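Local coordinates for protein endoglucanase EG-II (Hypocrea jecorina, PDB 3QR3) that probably cuts internal beta-1,4-glucosidic bonds of cellulose, as a family 5 endoglucanase built on a TIM barrel, at residues H105-W110 against N184-A189; P120-F125 against A159-E164; V153-W158 against D195-A200. All blocks are in the same frame, centred on the assembly; numbering follows the deposited sequence.

Interaction 1: H105-W110 against N184-A189; sequences HNYARW and NDWQSA. With SO4 (sulfate ion), chain D; SO4 (sulfate ion), chain C.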
loop_
_atom_site.group_PDB
_atom_site.type_symbol
_atom_site.label_atom_id
_atom_site.label_comp_id
_atom_site.label_asym_id
_atom_site.label_seq_id
_atom_site.Cartn_x
_atom_site.Cartn_y
_atom_site.Cartn_z
ATOM N N HIS A 105 -4.558 -0.889 -7.076
ATOM C CA HIS A 105 -4.994 0.460 -6.719
ATOM C C HIS A 105 -6.389 0.749 -7.305
ATOM O O HIS A 105 -6.542 1.636 -8.142
ATOM C CB HIS A 105 -3.959 1.475 -7.232
ATOM C CG HIS A 105 -3.752 2.649 -6.326
ATOM N ND1 HIS A 105 -3.122 2.547 -5.101
ATOM C CD2 HIS A 105 -4.089 3.952 -6.470
ATOM C CE1 HIS A 105 -3.082 3.740 -4.529
ATOM N NE2 HIS A 105 -3.659 4.610 -5.342
ATOM N N ASN A 106 -7.406 0.008 -6.864
ATOM C CA ASN A 106 -8.697 0.055 -7.557
ATOM C C ASN A 106 -9.967 0.421 -6.782
ATOM O O ASN A 106 -11.058 0.375 -7.341
ATOM C CB ASN A 106 -8.932 -1.236 -8.328
ATOM C CG ASN A 106 -8.316 -1.207 -9.701
ATOM O OD1 ASN A 106 -9.010 -1.022 -10.697
ATOM N ND2 ASN A 106 -7.003 -1.388 -9.767
ATOM N N TYR A 107 -9.828 0.773 -5.512
ATOM C CA TYR A 107 -10.950 1.264 -4.722
ATOM C C TYR A 107 -12.125 0.280 -4.714
ATOM O O TYR A 107 -13.284 0.690 -4.657
ATOM C CB TYR A 107 -11.383 2.638 -5.243
ATOM C CG TYR A 107 -10.232 3.616 -5.315
ATOM C CD1 TYR A 107 -9.434 3.692 -6.447
ATOM C CD2 TYR A 107 -9.927 4.442 -4.241
ATOM C CE1 TYR A 107 -8.371 4.573 -6.517
ATOM C CE2 TYR A 107 -8.854 5.338 -4.304
ATOM C CZ TYR A 107 -8.089 5.392 -5.447
ATOM O OH TYR A 107 -7.029 6.261 -5.531
ATOM N N ALA A 108 -11.798 -1.010 -4.778
ATOM C CA ALA A 108 -12.779 -2.103 -4.737
ATOM C C ALA A 108 -13.679 -2.096 -5.963
ATOM O O ALA A 108 -14.780 -2.639 -5.941
ATOM C CB ALA A 108 -13.616 -2.058 -3.447
ATOM N N ARG A 109 -13.190 -1.498 -7.039
ATOM C CA ARG A 109 -14.010 -1.264 -8.210
ATOM C C ARG A 109 -13.280 -1.578 -9.510
ATOM O O ARG A 109 -12.052 -1.601 -9.568
ATOM C CB ARG A 109 -14.481 0.192 -8.231
ATOM C CG ARG A 109 -15.615 0.504 -7.257
ATOM C CD ARG A 109 -15.832 2.019 -7.170
ATOM N NE ARG A 109 -16.978 2.378 -6.332
ATOM C CZ ARG A 109 -16.980 2.326 -5.007
ATOM N NH1 ARG A 109 -15.895 1.915 -4.353
ATOM N NH2 ARG A 109 -18.060 2.688 -4.331
ATOM N N TRP A 110 -14.058 -1.827 -10.555
ATOM C CA TRP A 110 -13.527 -1.894 -11.905
ATOM C C TRP A 110 -14.429 -1.028 -12.775
ATOM O O TRP A 110 -15.605 -1.346 -12.962
ATOM C CB TRP A 110 -13.497 -3.350 -12.371
ATOM C CG TRP A 110 -13.222 -3.599 -13.842
ATOM C CD1 TRP A 110 -14.106 -3.469 -14.884
ATOM C CD2 TRP A 110 -12.001 -4.095 -14.415
ATOM N NE1 TRP A 110 -13.501 -3.831 -16.071
ATOM C CE2 TRP A 110 -12.210 -4.219 -15.809
ATOM C CE3 TRP A 110 -10.749 -4.441 -13.885
ATOM C CZ2 TRP A 110 -11.212 -4.666 -16.680
ATOM C CZ3 TRP A 110 -9.756 -4.885 -14.753
ATOM C CH2 TRP A 110 -9.994 -4.985 -16.140
ATOM N N ASN A 184 -13.437 -0.383 4.870
ATOM C CA ASN A 184 -14.231 0.667 4.225
ATOM C C ASN A 184 -13.699 2.071 4.514
ATOM O O ASN A 184 -12.646 2.236 5.129
ATOM C CB ASN A 184 -15.679 0.566 4.719
ATOM C CG ASN A 184 -16.704 0.643 3.601
ATOM O OD1 ASN A 184 -16.386 0.929 2.436
ATOM N ND2 ASN A 184 -17.954 0.382 3.954
ATOM N N ASP A 185 -14.439 3.085 4.079
ATOM C CA ASP A 185 -14.066 4.475 4.331
ATOM C C ASP A 185 -12.634 4.799 3.894
ATOM O O ASP A 185 -11.880 5.430 4.627
ATOM C CB ASP A 185 -14.255 4.821 5.809
ATOM C CG ASP A 185 -15.709 5.086 6.163
ATOM O OD1 ASP A 185 -16.251 6.132 5.738
ATOM O OD2 ASP A 185 -16.307 4.251 6.872
ATOM N N TRP A 186 -12.277 4.367 2.691
ATOM C CA TRP A 186 -10.967 4.647 2.123
ATOM C C TRP A 186 -9.863 4.116 3.037
ATOM O O TRP A 186 -8.783 4.701 3.131
ATOM C CB TRP A 186 -10.799 6.149 1.896
ATOM C CG TRP A 186 -11.967 6.792 1.220
ATOM C CD1 TRP A 186 -13.098 7.276 1.818
ATOM C CD2 TRP A 186 -12.113 7.055 -0.186
ATOM N NE1 TRP A 186 -13.943 7.810 0.868
ATOM C CE2 TRP A 186 -13.364 7.687 -0.367
ATOM C CE3 TRP A 186 -11.309 6.817 -1.307
ATOM C CZ2 TRP A 186 -13.832 8.078 -1.625
ATOM C CZ3 TRP A 186 -11.780 7.201 -2.560
ATOM C CH2 TRP A 186 -13.023 7.833 -2.706
ATOM N N GLN A 187 -10.141 3.004 3.710
ATOM C CA GLN A 187 -9.173 2.412 4.633
ATOM C C GLN A 187 -8.794 3.301 5.817
ATOM O O GLN A 187 -7.799 3.043 6.488
ATOM C CB GLN A 187 -7.899 2.029 3.887
ATOM C CG GLN A 187 -8.018 0.747 3.078
ATOM C CD GLN A 187 -6.687 0.352 2.471
ATOM O OE1 GLN A 187 -6.399 0.688 1.326
ATOM N NE2 GLN A 187 -5.849 -0.328 3.251
ATOM N N SER A 188 -9.576 4.332 6.095
ATOM C CA SER A 188 -9.211 5.237 7.183
ATOM C C SER A 188 -9.045 4.542 8.527
ATOM O O SER A 188 -9.929 3.808 8.989
ATOM C CB SER A 188 -10.213 6.379 7.328
ATOM O OG SER A 188 -9.889 7.131 8.488
ATOM N N ALA A 189 -7.899 4.780 9.155
ATOM C CA ALA A 189 -7.625 4.246 10.478
ATOM C C ALA A 189 -8.633 4.791 11.490
ATOM O O ALA A 189 -8.935 4.145 12.487
ATOM C CB ALA A 189 -6.175 4.586 10.904
HETATM S S SO4 D . -16.599 10.115 1.670
HETATM O O1 SO4 D . -16.538 9.526 0.336
HETATM O O2 SO4 D . -17.953 10.602 1.924
HETATM O O3 SO4 D . -16.266 9.099 2.661
HETATM O O4 SO4 D . -15.658 11.225 1.764
HETATM S S SO4 C . -11.969 9.459 10.132
HETATM O O1 SO4 C . -11.784 8.452 9.102
HETATM O O2 SO4 C . -13.060 9.067 11.024
HETATM O O3 SO4 C . -10.736 9.582 10.910
HETATM O O4 SO4 C . -12.282 10.731 9.489
#
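The CA atoms of Tyr107 and Trp186 lie 7.6 Å apart, the closest CA pair between 105-110, folded into a type I' turn from Asn106 to Arg109, and the irregular chain of 184-189. The two aromatic side chains make the whole contact. They meet rim to rim, neither lying over the other's face: ring centroids are 6.0 Å apart, the planes are inclined at 71°, and Tyr107 CD2 comes within 3.7 Å of Trp186 CZ3. In Trp186, CG stands anti to the carbonyl carbon (chi1 -47°), which carries the six-membered ring out to the tyrosine. At the other end of the indole, Trp186 NE1 donates a hydrogen bond of 3.2 Å to O1 of a sulfate, probably from the crystallisation liquor, and a weak one to O3. Within the turn, Arg109 NH1 donates a hydrogen bond of 2.9 Å to Tyr107 O, lying in the guanidinium plane and nearly along the C=O axis (173°). The same NH1 also bonds His151 O, and the His151 ring stacks on Trp186, a second route between the two loops. Both loops follow barrel strands at the end where family 5 enzymes keep their active site. With just 69 Å² buried, this is a small van der Waals touch between the rims of two rings, and probably does little by itself to set the indole, whose N-H is turned to the anion.

Interaction 2: P120-F125 against A159-E164; sequences PTNAQF and AATVQE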
loop_
_atom_site.group_PDB
_atom_site.type_symbol
_atom_site.label_atom_id
_atom_site.label_comp_id
_atom_site.label_asym_id
_atom_site.label_seq_id
_atom_site.Cartn_x
_atom_site.Cartn_y
_atom_site.Cartn_z
ATOM N N PRO A 120 -17.447 -6.482 -11.133
ATOM C CA PRO A 120 -16.873 -7.823 -11.313
ATOM C C PRO A 120 -17.377 -8.804 -10.250
ATOM O O PRO A 120 -17.734 -8.382 -9.162
ATOM C CB PRO A 120 -15.375 -7.584 -11.126
ATOM C CG PRO A 120 -15.177 -6.154 -11.514
ATOM C CD PRO A 120 -16.414 -5.436 -11.075
ATOM N N THR A 121 -17.422 -10.091 -10.575
ATOM C CA THR A 121 -17.821 -11.109 -9.606
ATOM C C THR A 121 -16.622 -11.405 -8.743
ATOM O O THR A 121 -15.499 -11.051 -9.121
ATOM C CB THR A 121 -18.203 -12.416 -10.296
ATOM O OG1 THR A 121 -17.075 -12.895 -11.046
ATOM C CG2 THR A 121 -19.402 -12.200 -11.229
ATOM N N ASN A 122 -16.843 -12.047 -7.596
ATOM C CA ASN A 122 -15.732 -12.435 -6.733
ATOM C C ASN A 122 -14.728 -13.262 -7.523
ATOM O O ASN A 122 -13.525 -13.099 -7.356
ATOM C CB ASN A 122 -16.194 -13.228 -5.494
ATOM C CG ASN A 122 -16.824 -12.347 -4.424
ATOM O OD1 ASN A 122 -17.428 -12.843 -3.464
ATOM N ND2 ASN A 122 -16.689 -11.041 -4.581
ATOM N N ALA A 123 -15.226 -14.152 -8.385
ATOM C CA ALA A 123 -14.334 -15.026 -9.150
ATOM C C ALA A 123 -13.436 -14.247 -10.115
ATOM O O ALA A 123 -12.296 -14.645 -10.382
ATOM C CB ALA A 123 -15.125 -16.086 -9.902
ATOM N N GLN A 124 -13.938 -13.144 -10.653
ATOM C CA GLN A 124 -13.135 -12.367 -11.598
ATOM C C GLN A 124 -11.989 -11.638 -10.866
ATOM O O GLN A 124 -10.958 -11.322 -11.461
ATOM C CB GLN A 124 -14.013 -11.390 -12.376
ATOM C CG GLN A 124 -14.862 -12.051 -13.475
ATOM C CD GLN A 124 -15.875 -11.100 -14.090
ATOM O OE1 GLN A 124 -16.517 -10.317 -13.388
ATOM N NE2 GLN A 124 -16.026 -11.165 -15.414
ATOM N N PHE A 125 -12.186 -11.387 -9.574
ATOM C CA PHE A 125 -11.194 -10.711 -8.738
ATOM C C PHE A 125 -10.232 -11.724 -8.122
ATOM O O PHE A 125 -9.030 -11.482 -8.071
ATOM C CB PHE A 125 -11.910 -9.870 -7.663
ATOM C CG PHE A 125 -10.989 -9.104 -6.741
ATOM C CD1 PHE A 125 -9.997 -8.271 -7.243
ATOM C CD2 PHE A 125 -11.166 -9.173 -5.362
ATOM C CE1 PHE A 125 -9.165 -7.548 -6.377
ATOM C CE2 PHE A 125 -10.347 -8.457 -4.494
ATOM C CZ PHE A 125 -9.347 -7.645 -5.004
ATOM N N ALA A 159 -16.087 -8.189 3.077
ATOM C CA ALA A 159 -15.327 -9.134 3.901
ATOM C C ALA A 159 -15.348 -10.558 3.339
ATOM O O ALA A 159 -14.351 -11.275 3.412
ATOM C CB ALA A 159 -15.848 -9.137 5.348
ATOM N N ALA A 160 -16.494 -10.973 2.800
ATOM C CA ALA A 160 -16.606 -12.270 2.137
ATOM C C ALA A 160 -15.685 -12.329 0.921
ATOM O O ALA A 160 -14.974 -13.316 0.714
ATOM C CB ALA A 160 -18.059 -12.536 1.721
ATOM N N THR A 161 -15.704 -11.265 0.122
ATOM C CA THR A 161 -14.821 -11.152 -1.041
ATOM C C THR A 161 -13.374 -11.279 -0.590
ATOM O O THR A 161 -12.584 -12.050 -1.164
ATOM C CB THR A 161 -15.041 -9.806 -1.773
ATOM O OG1 THR A 161 -16.379 -9.762 -2.281
ATOM C CG2 THR A 161 -14.035 -9.610 -2.931
ATOM N N VAL A 162 -13.024 -10.527 0.450
ATOM C CA VAL A 162 -11.665 -10.577 0.979
ATOM C C VAL A 162 -11.295 -11.998 1.412
ATOM O O VAL A 162 -10.183 -12.463 1.146
ATOM C CB VAL A 162 -11.442 -9.552 2.128
ATOM C CG1 VAL A 162 -10.076 -9.765 2.795
ATOM C CG2 VAL A 162 -11.559 -8.109 1.601
ATOM N N GLN A 163 -12.226 -12.688 2.075
ATOM C CA GLN A 163 -12.000 -14.079 2.482
ATOM C C GLN A 163 -11.725 -14.985 1.275
ATOM O O GLN A 163 -10.821 -15.823 1.303
ATOM C CB GLN A 163 -13.197 -14.613 3.284
ATOM C CG GLN A 163 -13.100 -16.093 3.649
ATOM C CD GLN A 163 -11.959 -16.388 4.622
ATOM O OE1 GLN A 163 -12.099 -16.218 5.836
ATOM N NE2 GLN A 163 -10.822 -16.837 4.085
ATOM N N GLU A 164 -12.510 -14.828 0.213
ATOM C CA GLU A 164 -12.286 -15.607 -1.002
ATOM C C GLU A 164 -10.882 -15.338 -1.581
ATOM O O GLU A 164 -10.212 -16.239 -2.078
ATOM C CB GLU A 164 -13.363 -15.300 -2.054
ATOM C CG GLU A 164 -14.761 -15.870 -1.750
ATOM C CD GLU A 164 -15.626 -15.958 -3.007
ATOM O OE1 GLU A 164 -15.054 -16.120 -4.114
ATOM O OE2 GLU A 164 -16.871 -15.866 -2.895
#
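Asn122 lays its side chain across Thr161 and Glu164 of the next helix, its CG 3.4 Å from Thr161 OG1. Its CB meets the carboxylate as well, with Asn122 CB 3.4 Å from Glu164 OE1, and the amide and carboxylate planes stand almost perpendicular, at 88°. Deeper in, Phe125 has CG anti to the backbone N (chi1 -179°), which swings its ring toward the partner helix, where Phe125 CD2 lies 3.8 Å from the methyl Thr161 CG2. Thr161 thus shows two surfaces: the methyl to the phenyl ring and the hydroxyl to the amide, while OG1 also has a weak bond to Thr157 O one turn back. The helix that brings Asn122 forward begins in a capping box: Gln124 N donates to Thr121 OG1 (3.2 Å), and Thr121 N donates to Gln124 OE1 (3.0 Å). Phe125 is buried further by Trp66, Trp129 and Trp158, whereas Glu164 sits at the exposed margin. About 226 Å² is buried in all. Such a seam, polar at its outer margin and aromatic within, joins helices 122-136 and 155-171, successive members of the helical ring surrounding a TIM barrel.

Interaction 3: V153-W158 against D195-A200; sequences VNINTW and DGSAAA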
loop_
_atom_site.group_PDB
_atom_site.type_symbol
_atom_site.label_atom_id
_atom_site.label_comp_id
_atom_site.label_asym_id
_atom_site.label_seq_id
_atom_site.Cartn_x
_atom_site.Cartn_y
_atom_site.Cartn_z
ATOM N N VAL A 153 -18.821 0.702 0.055
ATOM C CA VAL A 153 -19.250 -0.655 -0.279
ATOM C C VAL A 153 -19.987 -1.277 0.913
ATOM O O VAL A 153 -19.918 -0.756 2.025
ATOM C CB VAL A 153 -18.061 -1.554 -0.688
ATOM C CG1 VAL A 153 -17.245 -0.899 -1.808
ATOM C CG2 VAL A 153 -17.170 -1.862 0.523
ATOM N N ASN A 154 -20.714 -2.365 0.670
ATOM C CA ASN A 154 -21.296 -3.163 1.751
ATOM C C ASN A 154 -20.168 -3.927 2.423
ATOM O O ASN A 154 -19.561 -4.809 1.810
ATOM C CB ASN A 154 -22.342 -4.144 1.194
ATOM C CG ASN A 154 -23.029 -4.966 2.293
ATOM O OD1 ASN A 154 -22.376 -5.647 3.083
ATOM N ND2 ASN A 154 -24.355 -4.903 2.334
ATOM N N ILE A 155 -19.871 -3.585 3.673
ATOM C CA ILE A 155 -18.720 -4.164 4.343
ATOM C C ILE A 155 -18.857 -5.668 4.578
ATOM O O ILE A 155 -17.851 -6.381 4.625
ATOM C CB ILE A 155 -18.402 -3.449 5.687
ATOM C CG1 ILE A 155 -17.020 -3.872 6.192
ATOM C CG2 ILE A 155 -19.469 -3.747 6.725
ATOM C CD1 ILE A 155 -15.896 -3.580 5.228
ATOM N N ASN A 156 -20.087 -6.154 4.729
ATOM C CA ASN A 156 -20.294 -7.578 4.969
ATOM C C ASN A 156 -19.947 -8.361 3.716
ATOM O O ASN A 156 -19.216 -9.348 3.759
ATOM C CB ASN A 156 -21.744 -7.869 5.382
ATOM C CG ASN A 156 -22.159 -7.113 6.626
ATOM O OD1 ASN A 156 -21.693 -7.407 7.726
ATOM N ND2 ASN A 156 -23.040 -6.134 6.460
ATOM N N THR A 157 -20.471 -7.903 2.589
ATOM C CA THR A 157 -20.163 -8.537 1.318
ATOM C C THR A 157 -18.677 -8.406 0.982
ATOM O O THR A 157 -18.051 -9.371 0.540
ATOM C CB THR A 157 -21.032 -7.950 0.202
ATOM O OG1 THR A 157 -22.397 -7.983 0.627
ATOM C CG2 THR A 157 -20.876 -8.749 -1.084
ATOM N N TRP A 158 -18.107 -7.224 1.213
ATOM C CA TRP A 158 -16.664 -7.024 0.987
ATOM C C TRP A 158 -15.785 -8.004 1.791
ATOM O O TRP A 158 -14.845 -8.590 1.248
ATOM C CB TRP A 158 -16.252 -5.567 1.252
ATOM C CG TRP A 158 -14.771 -5.310 1.061
ATOM C CD1 TRP A 158 -13.879 -4.894 2.009
ATOM C CD2 TRP A 158 -14.019 -5.464 -0.151
ATOM N NE1 TRP A 158 -12.625 -4.772 1.459
ATOM C CE2 TRP A 158 -12.682 -5.120 0.139
ATOM C CE3 TRP A 158 -14.347 -5.855 -1.452
ATOM C CZ2 TRP A 158 -11.677 -5.164 -0.821
ATOM C CZ3 TRP A 158 -13.344 -5.898 -2.403
ATOM C CH2 TRP A 158 -12.028 -5.552 -2.081
ATOM N N ASP A 195 -16.876 1.887 11.722
ATOM C CA ASP A 195 -17.682 1.560 10.535
ATOM C C ASP A 195 -17.876 0.057 10.337
ATOM O O ASP A 195 -18.451 -0.373 9.330
ATOM C CB ASP A 195 -17.147 2.227 9.246
ATOM C CG ASP A 195 -15.905 1.531 8.670
ATOM O OD1 ASP A 195 -15.515 0.447 9.170
ATOM O OD2 ASP A 195 -15.317 2.085 7.703
ATOM N N GLY A 196 -17.391 -0.735 11.294
ATOM C CA GLY A 196 -17.633 -2.169 11.288
ATOM C C GLY A 196 -16.642 -3.003 10.492
ATOM O O GLY A 196 -16.777 -4.218 10.418
ATOM N N SER A 197 -15.645 -2.355 9.898
ATOM C CA SER A 197 -14.641 -3.058 9.098
ATOM C C SER A 197 -13.784 -3.977 9.954
ATOM O O SER A 197 -13.503 -5.112 9.581
ATOM C CB SER A 197 -13.726 -2.052 8.369
ATOM O OG SER A 197 -14.442 -1.296 7.402
ATOM N N ALA A 198 -13.340 -3.471 11.100
ATOM C CA ALA A 198 -12.531 -4.278 12.000
ATOM C C ALA A 198 -13.240 -5.593 12.343
ATOM O O ALA A 198 -12.661 -6.678 12.212
ATOM C CB ALA A 198 -12.183 -3.487 13.272
ATOM N N ALA A 199 -14.502 -5.503 12.747
ATOM C CA ALA A 199 -15.230 -6.709 13.162
ATOM C C ALA A 199 -15.418 -7.677 11.996
ATOM O O ALA A 199 -15.147 -8.878 12.120
ATOM C CB ALA A 199 -16.578 -6.352 13.792
ATOM N N ALA A 200 -15.874 -7.157 10.860
ATOM C CA ALA A 200 -16.107 -8.010 9.700
ATOM C C ALA A 200 -14.812 -8.694 9.236
ATOM O O ALA A 200 -14.789 -9.896 8.985
ATOM C CB ALA A 200 -16.725 -7.207 8.556
#
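Ile155 supplies the apolar part of this contact, pointing at the first turn of helix 197-201; its CA lies 6.4 Å from that of Ser197. With CG1 anti to the backbone N (chi1 -167°), the ethyl arm runs over the start of that helix. Ile155 CG1 touches Ala200 CB at 4.1 Å and the backbone at Ser197 CA at 3.8 Å, while the terminal methyl, Ile155 CD1, rests 3.5 Å from Ser197 OG. Gly196 lies alongside, with a positive phi (87°) that suits a residue lacking a CB; it holds the N-cap position. In all, 162 Å² is buried.

The hydrogen bonds stay within each segment and shape the two helix starts. Asp195 forms an Asx turn: its OD1 accepts from Ser197 N (2.9 Å) and from Ser197 OG (2.7 Å), both arriving from the same face of the carboxylate. The two bonds hold the carboxylate against the helix start, and donating to OD1 while accepting from Asn184 N orients the Ser197 hydroxyl. On the other segment, Asn154 caps helix 155-171, with Thr157 N giving a bond of 3.0 Å to Asn154 OD1 from above the carbonyl plane; its bond from Asn156 N is weak.

Asn184 bonds both segments, since its ND2 also reaches Val153 O; separately, Trp158 NE1 donates to Pro182 O at the end of strand 179-182. The contact joins the N-terminal ends of two helices on the barrel's outside: 155-171, which follows strand 142-145, and the short 197-201, which follows strand 179-182.

In the fold
Interactions 2 and 3 share helix 155-171, flanked by helices 122-136 and 197-201; their centres are 13 Å apart. Phe125 CE2 meets Trp158 CH2 at 4.1 Å, and Ala159 CB meets Ala200 CB at 3.8 Å. The centre of interaction 1, at the expected active-site end of the barrel, is about 11 Å from the centre of the chain, against about 19 Å for the others. Its loops pack against parts of both helical contacts: Trp110 CB on Pro120 CG at 3.4 Å, Ala108 CB on Trp158 CZ3 at 4.0 Å; Asn184 also connects interactions 1 and 3. The Trp186 side chain is about 4 Å from a bound magnesium ion, and that of Asp195 about 4 Å from a bound sulfate.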